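Local coordinates for penicillin-binding protein activator LpoA (Escherichia coli, PDB 6DR3) that regulates peptidoglycan synthesis as an outer-membrane lipoprotein essential for the function of PBP1a, whose transpeptidase activity it stimulates in vitro; this is its amino-terminal domain, at residues 175-178 against 179-183. Residues are numbered along the deposited sequence; the frame is centred on the assembly and turned at random.
Sequences WLDL and QRVWF
Gln179 meets Leu176 side by side, both side chains pointing the same way, with OE1 of Gln179 3.5 Å from CD2 of Leu176. CG of Gln179 lies anti to the backbone N (chi1 -172°) and the chain stays extended, which runs it alongside Leu176. A water donates to OE1 of Gln179 at 2.7 Å and to O of Leu176 at 2.8 Å, while NE2 bonds to O of Leu152; both ends of the buried amide are thereby satisfied. Gln179 N donates to O of Trp175. Arg180 N also binds O of Leu176, at 3.1 Å and tilted 32° from the carbonyl plane, so this oxygen accepts two bonds. NH2 of the poorly ordered Arg180 forms a salt bridge with OD1 of Asp184. Val181 N donates to O of Asp177 (N-H...O 165°), and its CG2 sits 3.3 Å from that O of Asp177 and 4.1 Å from OD2 of Asp177, which forms a salt bridge with Arg202. Trp182 N donates to O of Leu178 at 2.9 Å, while its ring meets Trp149 edge-to-face. Four successive i to i+4 backbone bonds identify regular alpha-helix, here helix 170-185, packed against helices 138-153, 157-161 and 189-202 in an all-helical domain with TPR-like motifs.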
loop_
_atom_site.group_PDB
_atom_site.type_symbol
_atom_site.label_atom_id
_atom_site.label_comp_id
_atom_site.label_asym_id
_atom_site.label_seq_id
_atom_site.Cartn_x
_atom_site.Cartn_y
_atom_site.Cartn_z
ATOM N N TRP A 175 16.750 5.980 2.211
ATOM C CA TRP A 175 16.689 4.800 1.357
ATOM C C TRP A 175 17.710 4.884 0.231
ATOM O O TRP A 175 18.387 3.899 -0.078
ATOM C CB TRP A 175 15.283 4.634 0.781
ATOM C CG TRP A 175 14.319 3.945 1.699
ATOM C CD1 TRP A 175 13.173 4.468 2.229
ATOM C CD2 TRP A 175 14.412 2.604 2.193
ATOM N NE1 TRP A 175 12.547 3.535 3.018
ATOM C CE2 TRP A 175 13.287 2.382 3.014
ATOM C CE3 TRP A 175 15.335 1.569 2.020
ATOM C CZ2 TRP A 175 13.063 1.169 3.661
ATOM C CZ3 TRP A 175 15.110 0.365 2.664
ATOM C CH2 TRP A 175 13.984 0.176 3.473
ATOM N N LEU A 176 17.830 6.057 -0.397
ATOM C CA LEU A 176 18.801 6.220 -1.472
ATOM C C LEU A 176 20.228 6.123 -0.954
ATOM O O LEU A 176 21.124 5.701 -1.693
ATOM C CB LEU A 176 18.580 7.559 -2.177
ATOM C CG LEU A 176 17.238 7.704 -2.902
ATOM C CD1 LEU A 176 17.071 9.118 -3.429
ATOM C CD2 LEU A 176 17.112 6.694 -4.035
ATOM N N ASP A 177 20.464 6.499 0.305
ATOM C CA ASP A 177 21.791 6.323 0.880
ATOM C C ASP A 177 22.125 4.845 1.040
ATOM O O ASP A 177 23.245 4.420 0.736
ATOM C CB ASP A 177 21.883 7.043 2.224
ATOM C CG ASP A 177 23.304 7.127 2.738
ATOM O OD1 ASP A 177 24.027 8.061 2.333
ATOM O OD2 ASP A 177 23.704 6.252 3.532
ATOM N N LEU A 178 21.167 4.043 1.512
ATOM C CA LEU A 178 21.408 2.609 1.632
ATOM C C LEU A 178 21.611 1.976 0.264
ATOM O O LEU A 178 22.427 1.060 0.108
ATOM C CB LEU A 178 20.246 1.938 2.365
ATOM C CG LEU A 178 20.380 0.435 2.630
ATOM C CD1 LEU A 178 21.604 0.130 3.483
ATOM C CD2 LEU A 178 19.122 -0.103 3.295
ATOM N N GLN A 179 20.866 2.447 -0.739
ATOM C CA GLN A 179 21.090 2.005 -2.112
ATOM C C GLN A 179 22.552 2.186 -2.507
ATOM O O GLN A 179 23.172 1.280 -3.075
ATOM C CB GLN A 179 20.173 2.783 -3.057
ATOM C CG GLN A 179 20.178 2.294 -4.495
ATOM C CD GLN A 179 19.370 3.197 -5.410
ATOM O OE1 GLN A 179 19.478 4.421 -5.344
ATOM N NE2 GLN A 179 18.548 2.597 -6.261
ATOM N N ARG A 180 23.118 3.360 -2.209
ATOM C CA ARG A 180 24.517 3.614 -2.542
ATOM C C ARG A 180 25.447 2.696 -1.760
ATOM O O ARG A 180 26.433 2.188 -2.306
ATOM C CB ARG A 180 24.865 5.078 -2.272
ATOM C CG ARG A 180 24.477 6.026 -3.392
ATOM C CD ARG A 180 25.691 6.768 -3.930
ATOM N NE ARG A 180 26.712 5.855 -4.440
ATOM C CZ ARG A 180 27.910 6.237 -4.876
ATOM N NH1 ARG A 180 28.250 7.519 -4.866
ATOM N NH2 ARG A 180 28.772 5.333 -5.321
ATOM N N VAL A 181 25.161 2.482 -0.474
ATOM C CA VAL A 181 25.925 1.508 0.301
ATOM C C VAL A 181 25.932 0.168 -0.416
ATOM O O VAL A 181 26.952 -0.534 -0.452
ATOM C CB VAL A 181 25.350 1.389 1.726
ATOM C CG1 VAL A 181 26.015 0.249 2.495
ATOM C CG2 VAL A 181 25.520 2.703 2.477
ATOM N N TRP A 182 24.794 -0.204 -1.009
ATOM C CA TRP A 182 24.715 -1.468 -1.731
ATOM C C TRP A 182 25.540 -1.426 -3.012
ATOM O O TRP A 182 26.268 -2.378 -3.318
ATOM C CB TRP A 182 23.258 -1.808 -2.040
ATOM C CG TRP A 182 23.102 -3.116 -2.745
ATOM C CD1 TRP A 182 23.327 -4.359 -2.227
ATOM C CD2 TRP A 182 22.686 -3.314 -4.099
ATOM N NE1 TRP A 182 23.078 -5.320 -3.177
ATOM C CE2 TRP A 182 22.681 -4.704 -4.336
ATOM C CE3 TRP A 182 22.314 -2.452 -5.135
ATOM C CZ2 TRP A 182 22.323 -5.250 -5.566
ATOM C CZ3 TRP A 182 21.958 -2.997 -6.356
ATOM C CH2 TRP A 182 21.965 -4.383 -6.561
ATOM N N PHE A 183 25.443 -0.334 -3.775
ATOM C CA PHE A 183 26.252 -0.203 -4.983
ATOM C C PHE A 183 27.739 -0.338 -4.671
ATOM O O PHE A 183 28.497 -0.913 -5.460
ATOM C CB PHE A 183 25.988 1.146 -5.660
ATOM C CG PHE A 183 24.626 1.269 -6.303
ATOM C CD1 PHE A 183 23.959 0.160 -6.804
ATOM C CD2 PHE A 183 24.023 2.512 -6.420
ATOM C CE1 PHE A 183 22.715 0.289 -7.397
ATOM C CE2 PHE A 183 22.781 2.646 -7.010
ATOM C CZ PHE A 183 22.127 1.535 -7.500
HETATM O O HOH W 1 21.343 6.173 -4.473
#